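PDB 5F47: aminoglycoside acetyltransferase meta-AAC0020 from Uncultured bacterium, which probably transfers an acetyl group from acetyl-coenzyme A to an amino group of aminoglycoside antibiotics, as a GNAT-fold resistance enzyme. Local coordinates for residues B[106-111]-B[135-140]; B[26-31]-B[40-45]; B[74-79]-B[113-118]; B[21-26]-B[61-66]; B[125-128]-B[133-136]. One frame throughout, in Å; residues are numbered along the deposited sequence. Where two conformers were deposited one is given.

Starting from the N terminus, helix 21-34 opens two contacts in turn. Contact 4 takes its first residues to the end of strand 57-64. Nested inside that loop, and sharing Gln26 with it, contact 2 folds the segment 40-45 back on the same helix. Contact 3 opens later, on strand 67-77, and closes on the end of helix 103-117. Contact 1 starts on that helix before contact 3 has closed, so the two cross, and it ends on helix 132-138. Contact 5 leaves strand 122-128 within contact 1's loop and finishes on the same helix, sharing Leu135 and Asp136. Together they tie helices to the central sheet, to one another and, in contact 2, to a loop.

Contact 1 (B[106-111]-B[135-140]); sequences KLITAT and LDFYRS
Ile108 lays its CG1 against the rim of the Phe137 ring, where two helices of the GNAT fold meet. Helix 103-117 belongs to the beta-alpha-beta crossover between the parallel strands 86-94 and 122-128, and helix 132-138 comes next in the chain after strand 122-128. Ile108 CG1 comes to 4.0 Å from Phe137 CZ, near the plane of the ring, and the two side chains pass each other heading in opposite directions. Beyond CG1 the isoleucine chain bends (chi2 -68°), carrying CD1 to the edge of the second ring, 4.2 Å from Tyr138 CE1. The two rings also brace each other: Phe137 CD2 sits 3.7 Å above the plane of the Tyr138 ring, over its centre, so one ring offers its rim to the other's face. Leu92 of strand 86-94 touches all three side chains, and Tyr154 of the second subunit packs on Ile108 and Tyr138. Within helix 103-117 one carbonyl is gripped twice: Leu107 O receives Thr111 N in the usual helical bond and, from the opposite face of its plane, Thr111 OG1 at 2.8 Å.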
# COMPACT_ATOMS: atom_id res chain seq x y z
N LYS B 106 -9.91 17.24 -9.29
CA LYS B 106 -8.70 17.81 -9.88
C LYS B 106 -7.44 17.22 -9.26
O LYS B 106 -6.45 17.04 -9.96
CB LYS B 106 -8.71 19.34 -9.76
CG LYS B 106 -9.72 20.01 -10.69
CD LYS B 106 -9.91 21.49 -10.37
CE LYS B 106 -10.87 22.12 -11.39
NZ LYS B 106 -11.28 23.52 -11.08
N LEU B 107 -7.48 16.87 -7.97
CA LEU B 107 -6.35 16.21 -7.33
C LEU B 107 -6.11 14.82 -7.95
O LEU B 107 -4.97 14.46 -8.25
CB LEU B 107 -6.60 16.07 -5.81
CG LEU B 107 -6.39 17.36 -5.01
CD1 LEU B 107 -6.94 17.22 -3.61
CD2 LEU B 107 -4.90 17.76 -4.99
N ILE B 108 -7.19 14.05 -8.15
CA ILE B 108 -7.07 12.73 -8.75
C ILE B 108 -6.57 12.83 -10.20
O ILE B 108 -5.67 12.08 -10.60
CB ILE B 108 -8.41 11.98 -8.71
CG1 ILE B 108 -8.73 11.58 -7.26
CG2 ILE B 108 -8.39 10.73 -9.63
CD1 ILE B 108 -7.80 10.52 -6.67
N THR B 109 -7.12 13.77 -10.96
CA THR B 109 -6.67 13.95 -12.34
C THR B 109 -5.17 14.28 -12.40
O THR B 109 -4.45 13.70 -13.21
CB THR B 109 -7.49 15.04 -13.03
OG1 THR B 109 -8.86 14.62 -13.12
CG2 THR B 109 -6.96 15.30 -14.44
N ALA B 110 -4.71 15.19 -11.55
CA ALA B 110 -3.30 15.59 -11.58
C ALA B 110 -2.39 14.44 -11.18
O ALA B 110 -1.30 14.25 -11.73
CB ALA B 110 -3.07 16.79 -10.66
N THR B 111 -2.85 13.66 -10.21
CA THR B 111 -2.09 12.54 -9.71
C THR B 111 -1.95 11.48 -10.78
O THR B 111 -0.84 11.01 -11.06
CB THR B 111 -2.76 11.96 -8.47
OG1 THR B 111 -2.76 12.95 -7.45
CG2 THR B 111 -2.01 10.72 -7.95
N LEU B 135 -17.07 6.99 -1.15
CA LEU B 135 -17.42 6.06 -2.21
C LEU B 135 -18.07 6.80 -3.38
O LEU B 135 -17.74 6.55 -4.54
CB LEU B 135 -18.37 4.98 -1.69
CG LEU B 135 -17.76 4.02 -0.66
CD1 LEU B 135 -18.83 3.08 -0.12
CD2 LEU B 135 -16.64 3.23 -1.29
N ASP B 136 -18.99 7.71 -3.08
CA ASP B 136 -19.63 8.43 -4.16
C ASP B 136 -18.59 9.28 -4.88
O ASP B 136 -18.65 9.42 -6.09
CB ASP B 136 -20.79 9.29 -3.65
CG ASP B 136 -21.90 9.42 -4.68
OD1 ASP B 136 -22.35 8.38 -5.22
OD2 ASP B 136 -22.32 10.57 -4.96
N PHE B 137 -17.62 9.81 -4.13
CA PHE B 137 -16.56 10.59 -4.75
C PHE B 137 -15.72 9.76 -5.72
O PHE B 137 -15.55 10.14 -6.89
CB PHE B 137 -15.62 11.22 -3.71
CG PHE B 137 -14.38 11.80 -4.33
CD1 PHE B 137 -14.44 13.01 -5.03
CD2 PHE B 137 -13.19 11.08 -4.33
CE1 PHE B 137 -13.32 13.51 -5.65
CE2 PHE B 137 -12.08 11.58 -4.97
CZ PHE B 137 -12.14 12.79 -5.62
N TYR B 138 -15.20 8.62 -5.27
CA TYR B 138 -14.31 7.86 -6.15
C TYR B 138 -15.07 7.34 -7.37
O TYR B 138 -14.52 7.28 -8.46
CB TYR B 138 -13.63 6.71 -5.40
CG TYR B 138 -12.54 7.23 -4.47
CD1 TYR B 138 -11.41 7.86 -4.98
CD2 TYR B 138 -12.65 7.09 -3.10
CE1 TYR B 138 -10.42 8.35 -4.15
CE2 TYR B 138 -11.66 7.58 -2.26
CZ TYR B 138 -10.56 8.22 -2.80
OH TYR B 138 -9.55 8.70 -1.98
N ARG B 139 -16.35 7.03 -7.20
CA ARG B 139 -17.14 6.52 -8.32
C ARG B 139 -17.41 7.60 -9.35
O ARG B 139 -17.87 7.29 -10.44
CB ARG B 139 -18.43 5.91 -7.80
CG ARG B 139 -18.17 4.60 -7.09
CD ARG B 139 -19.33 4.16 -6.22
NE ARG B 139 -19.05 2.84 -5.64
CZ ARG B 139 -19.65 2.33 -4.57
NH1 ARG B 139 -20.55 3.03 -3.90
NH2 ARG B 139 -19.32 1.10 -4.15
N SER B 140 -17.08 8.85 -9.02
CA SER B 140 -17.27 9.97 -9.94
C SER B 140 -15.98 10.36 -10.67
O SER B 140 -15.95 11.36 -11.40
CB SER B 140 -17.81 11.20 -9.19
OG SER B 140 -16.78 11.86 -8.47

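Contact 2 (B[26-31]-B[40-45]); sequences QLIRLF and FSIPDS
Ile28, on helix 21-34, faces Ile42, on an irregular segment that runs past the helix, and their CA atoms are 8.2 Å apart. That spacing leaves room for one layer of side chains between the backbones. Ile28 reaches across with its CG2 branch, which lies 3.8 Å from Phe40 CZ; the two side chains meet at about a right angle. The same methyl, Ile28 CG2, is 4.0 Å from Ile42 CD1, so it fits between the aromatic ring and the end of the second isoleucine. Ile42 gets there because its CG1 branch stands opposite the backbone N (chi1 -166°), while CG2 is left to meet the arginine.

Arg29 closes the outer side. Its chain bends about the CB-CG bond (chi2 -55°) and brings the guanidinium over Ile42, with Arg29 NH2 3.5 Å from Ile42 CG2 and one flat face above CB. NH1 lies at the edge of the Phe40 ring, near its plane and 3.9 Å from Phe40 CD2, and the two planes are 88° apart. The charge itself is met by a salt bridge from NH1 to Glu32. A water then stitches the arginine to the loop backbone: it accepts from Arg29 NH1 at 2.8 Å and from Ile42 N at 2.9 Å, and donates to Phe40 O.

Asp44 caps helix 45-53 through His47 N. Leu48 there touches Ile28 and Ile42, joining this loop to the first two helices of the GNAT fold. Tyr80 of the second subunit packs on Ile28, while Phe31 packs helix 21-34 on Ala93 of strand 86-94.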
# COMPACT_ATOMS: atom_id res chain seq x y z
N GLN B 26 0.56 21.46 6.92
CA GLN B 26 -0.82 21.95 6.73
C GLN B 26 -1.75 20.84 6.26
O GLN B 26 -2.88 20.72 6.74
CB GLN B 26 -0.86 23.11 5.74
CG GLN B 26 -0.38 24.44 6.25
CD GLN B 26 -0.47 25.50 5.16
OE1 GLN B 26 -1.56 25.82 4.67
NE2 GLN B 26 0.68 26.02 4.75
N LEU B 27 -1.28 20.03 5.31
CA LEU B 27 -2.10 18.93 4.82
C LEU B 27 -2.38 17.91 5.92
O LEU B 27 -3.50 17.43 6.06
CB LEU B 27 -1.44 18.24 3.62
CG LEU B 27 -2.29 17.10 3.04
CD1 LEU B 27 -3.66 17.61 2.55
CD2 LEU B 27 -1.55 16.37 1.93
N ILE B 28 -1.35 17.60 6.71
CA ILE B 28 -1.51 16.63 7.79
C ILE B 28 -2.54 17.16 8.80
O ILE B 28 -3.39 16.40 9.27
CB ILE B 28 -0.17 16.33 8.46
CG1 ILE B 28 0.75 15.60 7.48
CG2 ILE B 28 -0.38 15.49 9.73
CD1 ILE B 28 2.22 15.61 7.88
N ARG B 29 -2.50 18.46 9.10
CA ARG B 29 -3.53 19.04 9.97
C ARG B 29 -4.91 18.98 9.34
O ARG B 29 -5.90 18.83 10.04
CB ARG B 29 -3.19 20.49 10.34
CG ARG B 29 -1.95 20.63 11.22
CD ARG B 29 -2.06 19.80 12.49
NE ARG B 29 -0.97 20.09 13.42
CZ ARG B 29 -0.78 19.46 14.57
NH1 ARG B 29 -1.62 18.50 14.96
NH2 ARG B 29 0.24 19.80 15.35
N LEU B 30 -4.99 19.13 8.02
CA LEU B 30 -6.27 19.01 7.35
C LEU B 30 -6.81 17.59 7.50
O LEU B 30 -8.00 17.40 7.76
CB LEU B 30 -6.14 19.40 5.87
CG LEU B 30 -7.42 19.59 5.07
CD1 LEU B 30 -7.21 20.62 3.97
CD2 LEU B 30 -7.83 18.26 4.47
N PHE B 31 -5.94 16.60 7.34
CA PHE B 31 -6.31 15.20 7.53
C PHE B 31 -6.84 14.99 8.96
O PHE B 31 -7.86 14.33 9.17
CB PHE B 31 -5.12 14.26 7.30
CG PHE B 31 -4.70 14.11 5.86
CD1 PHE B 31 -5.55 14.39 4.81
CD2 PHE B 31 -3.43 13.63 5.58
CE1 PHE B 31 -5.13 14.22 3.46
CE2 PHE B 31 -3.01 13.46 4.27
CZ PHE B 31 -3.86 13.74 3.21
N PHE B 40 -4.18 12.75 18.35
CA PHE B 40 -3.10 12.80 17.39
C PHE B 40 -1.95 13.70 17.87
O PHE B 40 -2.16 14.84 18.29
CB PHE B 40 -3.64 13.28 16.04
CG PHE B 40 -2.58 13.45 15.00
CD1 PHE B 40 -1.86 12.36 14.55
CD2 PHE B 40 -2.29 14.70 14.48
CE1 PHE B 40 -0.88 12.49 13.60
CE2 PHE B 40 -1.30 14.85 13.52
CZ PHE B 40 -0.60 13.73 13.08
N SER B 41 -0.74 13.14 17.85
CA SER B 41 0.50 13.88 18.10
C SER B 41 1.31 13.85 16.83
O SER B 41 1.77 12.78 16.42
CB SER B 41 1.32 13.27 19.25
OG SER B 41 0.80 13.60 20.52
N ILE B 42 1.48 15.00 16.19
CA ILE B 42 2.18 15.00 14.91
C ILE B 42 3.64 14.57 15.15
O ILE B 42 4.24 14.94 16.15
CB ILE B 42 2.09 16.40 14.23
CG1 ILE B 42 2.52 16.31 12.77
CG2 ILE B 42 2.87 17.47 15.01
CD1 ILE B 42 2.21 17.58 11.97
N PRO B 43 4.19 13.72 14.26
CA PRO B 43 5.61 13.36 14.40
C PRO B 43 6.51 14.58 14.28
O PRO B 43 6.05 15.60 13.76
CB PRO B 43 5.85 12.41 13.22
CG PRO B 43 4.51 11.86 12.91
CD PRO B 43 3.53 12.95 13.19
N ASP B 44 7.77 14.50 14.72
CA ASP B 44 8.59 15.69 14.61
C ASP B 44 9.01 15.94 13.17
O ASP B 44 8.85 15.08 12.29
CB ASP B 44 9.81 15.64 15.54
CG ASP B 44 10.86 14.64 15.11
OD1 ASP B 44 10.67 13.87 14.15
OD2 ASP B 44 11.92 14.61 15.79
N SER B 45 9.49 17.15 12.93
CA SER B 45 9.70 17.61 11.59
C SER B 45 10.88 16.93 10.92
O SER B 45 10.93 16.83 9.71
CB SER B 45 9.88 19.12 11.59
OG SER B 45 8.64 19.74 11.92
O HOH W 1 -0.23 17.19 17.07

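Contact 3 (B[74-79]-B[113-118]); sequences SYVLEQ and QFYTEK
A buried hydrogen bond carries the polar part of this contact: Tyr115 OH donates to Ser74 OG over 2.7 Å. The bond joins helix 103-117 to strand 67-77 of the central sheet in the GNAT fold. Ser74 OG lies at the edge of the tyrosine ring, in its plane. The serine hydroxyl stands between its own backbone N and carbonyl carbon (chi1 64°), and from there it also bonds to Tyr58 O on the neighbouring strand 57-64. One small hydroxyl thus accepts a hydrogen bond from the tyrosine and links two strands to the helix, leaving both buried oxygens with partners.

The apolar part is slighter. Val76, two residues further along the strand, sets CG2 4.0 Å from Tyr115 CE1. Phe120 lies by both residues, and Tyr58 touches both as well.

Neighbouring side chains layer over the ring: Phe114 CD2 lies over the centre of Tyr115, and Lys118 CD in turn sits 3.3 Å above the plane of the Phe114 ring, toward its rim. On the outer side of the helix, Gln113 NE2 gives a nearly straight bond (175°) to Glu117 OE2, 2.9 Å away, meeting it from above the carboxylate plane.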
# COMPACT_ATOMS: atom_id res chain seq x y z
N SER B 74 0.60 9.70 -1.79
CA SER B 74 0.71 8.51 -2.63
C SER B 74 2.10 7.87 -2.47
O SER B 74 3.09 8.56 -2.27
CB SER B 74 0.39 8.85 -4.11
OG SER B 74 1.34 9.75 -4.65
N TYR B 75 2.11 6.54 -2.52
CA TYR B 75 3.33 5.73 -2.40
C TYR B 75 3.57 4.97 -3.69
O TYR B 75 2.66 4.34 -4.24
CB TYR B 75 3.19 4.71 -1.26
CG TYR B 75 3.09 5.31 0.12
CD1 TYR B 75 1.85 5.71 0.62
CD2 TYR B 75 4.21 5.47 0.91
CE1 TYR B 75 1.74 6.26 1.89
CE2 TYR B 75 4.12 6.02 2.21
CZ TYR B 75 2.87 6.42 2.67
OH TYR B 75 2.75 6.95 3.95
N VAL B 76 4.82 5.00 -4.14
CA VAL B 76 5.23 4.18 -5.26
C VAL B 76 5.53 2.77 -4.77
O VAL B 76 6.31 2.57 -3.82
CB VAL B 76 6.48 4.78 -5.91
CG1 VAL B 76 6.97 3.89 -7.07
CG2 VAL B 76 6.17 6.21 -6.38
N LEU B 77 4.90 1.80 -5.42
CA LEU B 77 5.21 0.39 -5.17
C LEU B 77 5.81 -0.25 -6.42
O LEU B 77 5.09 -0.57 -7.38
CB LEU B 77 3.94 -0.36 -4.75
CG LEU B 77 3.12 0.23 -3.59
CD1 LEU B 77 1.88 -0.63 -3.34
CD2 LEU B 77 3.95 0.39 -2.31
N GLU B 78 7.12 -0.43 -6.42
CA GLU B 78 7.78 -1.16 -7.50
C GLU B 78 7.29 -2.60 -7.49
O GLU B 78 7.20 -3.21 -6.42
CB GLU B 78 9.29 -1.10 -7.34
CG GLU B 78 9.87 0.29 -7.46
CD GLU B 78 9.92 0.81 -8.89
OE1 GLU B 78 10.04 2.04 -9.05
OE2 GLU B 78 9.87 -0.00 -9.84
N GLN B 79 6.98 -3.13 -8.67
CA GLN B 79 6.40 -4.47 -8.80
C GLN B 79 7.38 -5.56 -9.17
O GLN B 79 8.43 -5.31 -9.77
CB GLN B 79 5.32 -4.49 -9.88
CG GLN B 79 4.14 -3.58 -9.62
CD GLN B 79 3.02 -3.88 -10.59
OE1 GLN B 79 2.23 -4.80 -10.37
NE2 GLN B 79 2.97 -3.14 -11.70
N GLN B 113 -2.33 11.84 -14.01
CA GLN B 113 -1.53 12.40 -15.08
C GLN B 113 -0.03 12.29 -14.78
O GLN B 113 0.77 11.93 -15.65
CB GLN B 113 -1.91 13.86 -15.31
CG GLN B 113 -1.09 14.57 -16.39
CD GLN B 113 -1.30 13.99 -17.78
OE1 GLN B 113 -2.38 13.48 -18.10
NE2 GLN B 113 -0.27 14.08 -18.62
N PHE B 114 0.34 12.61 -13.55
CA PHE B 114 1.74 12.51 -13.13
C PHE B 114 2.30 11.09 -13.28
O PHE B 114 3.38 10.89 -13.85
CB PHE B 114 1.86 12.98 -11.68
CG PHE B 114 3.24 12.84 -11.09
CD1 PHE B 114 4.26 13.70 -11.48
CD2 PHE B 114 3.50 11.88 -10.12
CE1 PHE B 114 5.53 13.58 -10.92
CE2 PHE B 114 4.76 11.77 -9.56
CZ PHE B 114 5.77 12.61 -9.96
N TYR B 115 1.55 10.10 -12.81
CA TYR B 115 2.05 8.74 -12.82
C TYR B 115 1.96 8.16 -14.24
O TYR B 115 2.74 7.28 -14.60
CB TYR B 115 1.29 7.89 -11.81
CG TYR B 115 1.76 8.16 -10.39
CD1 TYR B 115 3.08 7.94 -10.04
CD2 TYR B 115 0.88 8.62 -9.43
CE1 TYR B 115 3.52 8.16 -8.73
CE2 TYR B 115 1.31 8.85 -8.11
CZ TYR B 115 2.62 8.61 -7.78
OH TYR B 115 3.06 8.84 -6.50
N THR B 116 1.03 8.68 -15.04
CA THR B 116 0.99 8.29 -16.46
C THR B 116 2.25 8.72 -17.20
O THR B 116 2.84 7.95 -17.97
CB THR B 116 -0.25 8.89 -17.19
OG1 THR B 116 -1.45 8.39 -16.58
CG2 THR B 116 -0.25 8.53 -18.67
N GLU B 117 2.66 9.96 -16.96
CA GLU B 117 3.86 10.50 -17.58
C GLU B 117 5.10 9.70 -17.18
O GLU B 117 6.03 9.53 -17.97
CB GLU B 117 4.04 11.97 -17.21
CG GLU B 117 3.00 12.90 -17.83
CD GLU B 117 2.92 14.26 -17.15
OE1 GLU B 117 3.46 14.42 -16.03
OE2 GLU B 117 2.31 15.18 -17.75
N LYS B 118 5.09 9.19 -15.95
CA LYS B 118 6.17 8.36 -15.42
C LYS B 118 6.08 6.91 -15.87
O LYS B 118 6.94 6.10 -15.51
CB LYS B 118 6.19 8.43 -13.89
CG LYS B 118 6.60 9.79 -13.36
CD LYS B 118 6.48 9.84 -11.84
CE LYS B 118 7.54 9.01 -11.15
NZ LYS B 118 8.88 9.65 -11.26

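Contact 4 (B[21-26]-B[61-66]); sequences LPKFIQ and VALLEN
The first turns of helix 21-34 lie over the end of strand 57-64, where Lys23 meets Leu63 and Asn66; the closest CA atoms, those of Lys23 and Val61, are 8.1 Å apart. Lys23 does most of the covering. Its chain runs out fully extended beyond CG and crosses Leu63 at about a right angle, with Lys23 CE 4.1 Å from Leu63 CD2. The far end of the lysine, CE with NZ, lies over the leucine methyls, and NZ also makes a long, weak ion pair with Glu14 of strand 11-15.

Asn66, in the turn after the strand, crosses the end of the lysine at about a right angle, Asn66 ND2 being 3.9 Å from Lys23 CE. This residue is poorly ordered, so its exact placement carries less weight. A water that donates to Asn66 O at 2.8 Å lies beside Gln26 NE2, though so close that this half of the bridge is doubtful. Gln26 OE1 also makes a weak hydrogen bond to Ile68 N.

Ile68, on strand 67-77, touches Lys23, Val61 and Leu63 alike. The arrangement is that of the GNAT core, in which the first helix packs across a beta hairpin of the central sheet, here strands 57-64 and 67-77.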
# COMPACT_ATOMS: atom_id res chain seq x y z
N LEU B 21 7.86 21.27 3.38
CA LEU B 21 7.42 20.78 4.69
C LEU B 21 6.26 21.59 5.29
O LEU B 21 5.34 20.99 5.85
CB LEU B 21 8.58 20.73 5.68
CG LEU B 21 8.23 20.08 7.02
CD1 LEU B 21 7.67 18.67 6.84
CD2 LEU B 21 9.46 20.06 7.92
N PRO B 22 6.29 22.94 5.20
CA PRO B 22 5.14 23.65 5.78
C PRO B 22 3.80 23.28 5.17
O PRO B 22 2.83 23.13 5.91
CB PRO B 22 5.47 25.13 5.50
CG PRO B 22 6.94 25.16 5.47
CD PRO B 22 7.33 23.89 4.77
N LYS B 23 3.74 23.13 3.85
CA LYS B 23 2.49 22.72 3.21
C LYS B 23 2.13 21.28 3.57
O LYS B 23 0.96 20.95 3.70
CB LYS B 23 2.56 22.89 1.69
CG LYS B 23 2.48 24.35 1.26
CD LYS B 23 2.71 24.50 -0.23
CE LYS B 23 2.69 25.96 -0.66
NZ LYS B 23 3.14 26.12 -2.07
N PHE B 24 3.14 20.43 3.74
CA PHE B 24 2.92 19.04 4.13
C PHE B 24 2.26 19.01 5.52
O PHE B 24 1.28 18.29 5.73
CB PHE B 24 4.25 18.29 4.12
CG PHE B 24 4.14 16.78 4.28
CD1 PHE B 24 2.99 16.07 3.96
CD2 PHE B 24 5.24 16.08 4.76
CE1 PHE B 24 2.95 14.68 4.13
CE2 PHE B 24 5.22 14.71 4.91
CZ PHE B 24 4.07 14.00 4.60
N ILE B 25 2.79 19.81 6.44
CA ILE B 25 2.22 19.90 7.79
C ILE B 25 0.80 20.44 7.74
O ILE B 25 -0.08 19.93 8.43
CB ILE B 25 3.12 20.75 8.70
CG1 ILE B 25 4.41 19.97 8.97
CG2 ILE B 25 2.42 21.08 10.03
CD1 ILE B 25 5.46 20.75 9.74
N GLN B 26 0.56 21.46 6.92
CA GLN B 26 -0.82 21.95 6.73
C GLN B 26 -1.75 20.84 6.26
O GLN B 26 -2.88 20.72 6.74
CB GLN B 26 -0.86 23.11 5.74
CG GLN B 26 -0.38 24.44 6.25
CD GLN B 26 -0.47 25.50 5.16
OE1 GLN B 26 -1.56 25.82 4.67
NE2 GLN B 26 0.68 26.02 4.75
N VAL B 61 -1.29 18.76 -3.50
CA VAL B 61 -2.16 19.63 -2.72
C VAL B 61 -2.98 20.58 -3.57
O VAL B 61 -2.65 20.90 -4.71
CB VAL B 61 -1.36 20.46 -1.69
CG1 VAL B 61 -0.61 19.52 -0.73
CG2 VAL B 61 -0.38 21.42 -2.36
N ALA B 62 -4.08 21.04 -2.98
CA ALA B 62 -4.92 22.06 -3.60
C ALA B 62 -4.81 23.32 -2.77
O ALA B 62 -4.91 23.27 -1.54
CB ALA B 62 -6.35 21.60 -3.69
N LEU B 63 -4.63 24.45 -3.44
CA LEU B 63 -4.37 25.71 -2.76
C LEU B 63 -5.35 26.77 -3.21
O LEU B 63 -5.61 26.91 -4.41
CB LEU B 63 -2.95 26.19 -3.05
CG LEU B 63 -1.81 25.40 -2.42
CD1 LEU B 63 -0.66 25.32 -3.40
CD2 LEU B 63 -1.37 26.09 -1.15
N LEU B 64 -5.89 27.50 -2.25
CA LEU B 64 -6.56 28.76 -2.53
C LEU B 64 -5.68 29.83 -1.91
O LEU B 64 -5.52 29.87 -0.69
CB LEU B 64 -7.98 28.78 -1.97
CG LEU B 64 -8.91 27.83 -2.71
CD1 LEU B 64 -10.27 27.82 -2.07
CD2 LEU B 64 -9.03 28.26 -4.17
N GLU B 65 -5.12 30.67 -2.77
CA GLU B 65 -3.94 31.48 -2.46
C GLU B 65 -2.82 30.56 -1.98
O GLU B 65 -2.33 29.72 -2.74
CB GLU B 65 -4.27 32.54 -1.42
CG GLU B 65 -5.20 33.60 -1.96
CD GLU B 65 -5.55 34.64 -0.93
OE1 GLU B 65 -4.63 35.30 -0.41
OE2 GLU B 65 -6.76 34.80 -0.65
N ASN B 66 -2.40 30.72 -0.74
CA ASN B 66 -1.40 29.83 -0.18
C ASN B 66 -1.96 29.06 1.00
O ASN B 66 -1.23 28.64 1.89
CB ASN B 66 -0.14 30.61 0.23
CG ASN B 66 1.14 29.86 -0.11
OD1 ASN B 66 1.96 29.60 0.77
ND2 ASN B 66 1.30 29.51 -1.38
O HOH W 2 1.14 27.61 2.98

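Contact 5 (B[125-128]-B[133-136]); sequences VQAD and YALD
Ala127 is the residue of strand 122-128 that meets Ala134 and Leu135 on the helix. Before it, Val125 turns its side chain to Tyr138, further along helix 132-138. Gln126 points away from the helix; its OE1 bonds to Tyr88 OH, on strand 86-94, and its NE2 makes a weak bond to His151 of the second subunit.

Ala127 then points at the helix. Its CB is 3.7 Å from Leu135 CD2 and 4.0 Å from Ala134 CB, so a single methyl takes up two neighbours. With alanine facing alanine, the backbones come close: the CA atoms of Ala127 and Ala134 are only 6.3 Å apart.

Asp128 contributes its backbone rather than its carboxylate. Asp128 O lies 3.9 Å from Leu135 CG, and 4.0 Å separates Asp128 O from Leu135 CD1, a plain van der Waals contact. Leu135 brings its branch point over the strand end because CG sits beside its backbone N, opposite the carbonyl carbon (chi1 -66°). Just before the helix, Asp131 OD1 accepts from Ala134 N.

Residues 125-128 also pair, antiparallel, with a strand of the second subunit, so the sheet continues through the dimer interface, where Val150 of that subunit packs on Leu135. Strand 122-128, at the edge of this chain's GNAT sheet and parallel to 86-94, passes through a short loop into helix 132-138, which packs back against it.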
# COMPACT_ATOMS: atom_id res chain seq x y z
N VAL B 125 -6.57 3.04 -5.01
CA VAL B 125 -7.00 3.76 -3.80
C VAL B 125 -8.13 2.97 -3.16
O VAL B 125 -8.85 2.22 -3.83
CB VAL B 125 -7.44 5.20 -4.16
CG1 VAL B 125 -8.69 5.18 -5.04
CG2 VAL B 125 -7.72 6.03 -2.89
N GLN B 126 -8.29 3.12 -1.85
CA GLN B 126 -9.36 2.42 -1.16
C GLN B 126 -10.23 3.37 -0.36
O GLN B 126 -9.81 4.47 0.02
CB GLN B 126 -8.75 1.35 -0.26
CG GLN B 126 -8.12 0.22 -1.05
CD GLN B 126 -6.71 -0.07 -0.62
OE1 GLN B 126 -6.23 0.49 0.37
NE2 GLN B 126 -6.03 -0.93 -1.36
N ALA B 127 -11.47 2.97 -0.15
CA ALA B 127 -12.38 3.69 0.72
C ALA B 127 -13.05 2.67 1.60
O ALA B 127 -13.35 1.56 1.17
CB ALA B 127 -13.41 4.51 -0.07
N ASP B 128 -13.27 3.03 2.86
CA ASP B 128 -14.05 2.16 3.72
C ASP B 128 -15.47 2.07 3.20
O ASP B 128 -16.05 3.06 2.74
CB ASP B 128 -14.03 2.68 5.16
CG ASP B 128 -12.63 2.71 5.76
OD1 ASP B 128 -11.75 1.96 5.29
OD2 ASP B 128 -12.41 3.49 6.70
N TYR B 133 -19.67 9.06 1.64
CA TYR B 133 -19.19 10.25 0.94
C TYR B 133 -18.00 9.91 0.04
O TYR B 133 -17.95 10.33 -1.12
CB TYR B 133 -18.79 11.36 1.93
CG TYR B 133 -18.11 12.53 1.25
CD1 TYR B 133 -18.84 13.58 0.70
CD2 TYR B 133 -16.72 12.58 1.14
CE1 TYR B 133 -18.21 14.64 0.07
CE2 TYR B 133 -16.08 13.64 0.52
CZ TYR B 133 -16.83 14.67 -0.01
OH TYR B 133 -16.19 15.72 -0.63
N ALA B 134 -17.04 9.16 0.57
CA ALA B 134 -15.84 8.85 -0.18
C ALA B 134 -16.15 7.94 -1.36
O ALA B 134 -15.58 8.09 -2.45
CB ALA B 134 -14.80 8.22 0.72
N LEU B 135 -17.07 6.99 -1.15
CA LEU B 135 -17.42 6.06 -2.21
C LEU B 135 -18.07 6.80 -3.38
O LEU B 135 -17.74 6.55 -4.54
CB LEU B 135 -18.37 4.98 -1.69
CG LEU B 135 -17.76 4.02 -0.66
CD1 LEU B 135 -18.83 3.08 -0.12
CD2 LEU B 135 -16.64 3.23 -1.29
N ASP B 136 -18.99 7.71 -3.08
CA ASP B 136 -19.63 8.43 -4.16
C ASP B 136 -18.59 9.28 -4.88
O ASP B 136 -18.65 9.42 -6.09
CB ASP B 136 -20.79 9.29 -3.65
CG ASP B 136 -21.90 9.42 -4.68
OD1 ASP B 136 -22.35 8.38 -5.22
OD2 ASP B 136 -22.32 10.57 -4.96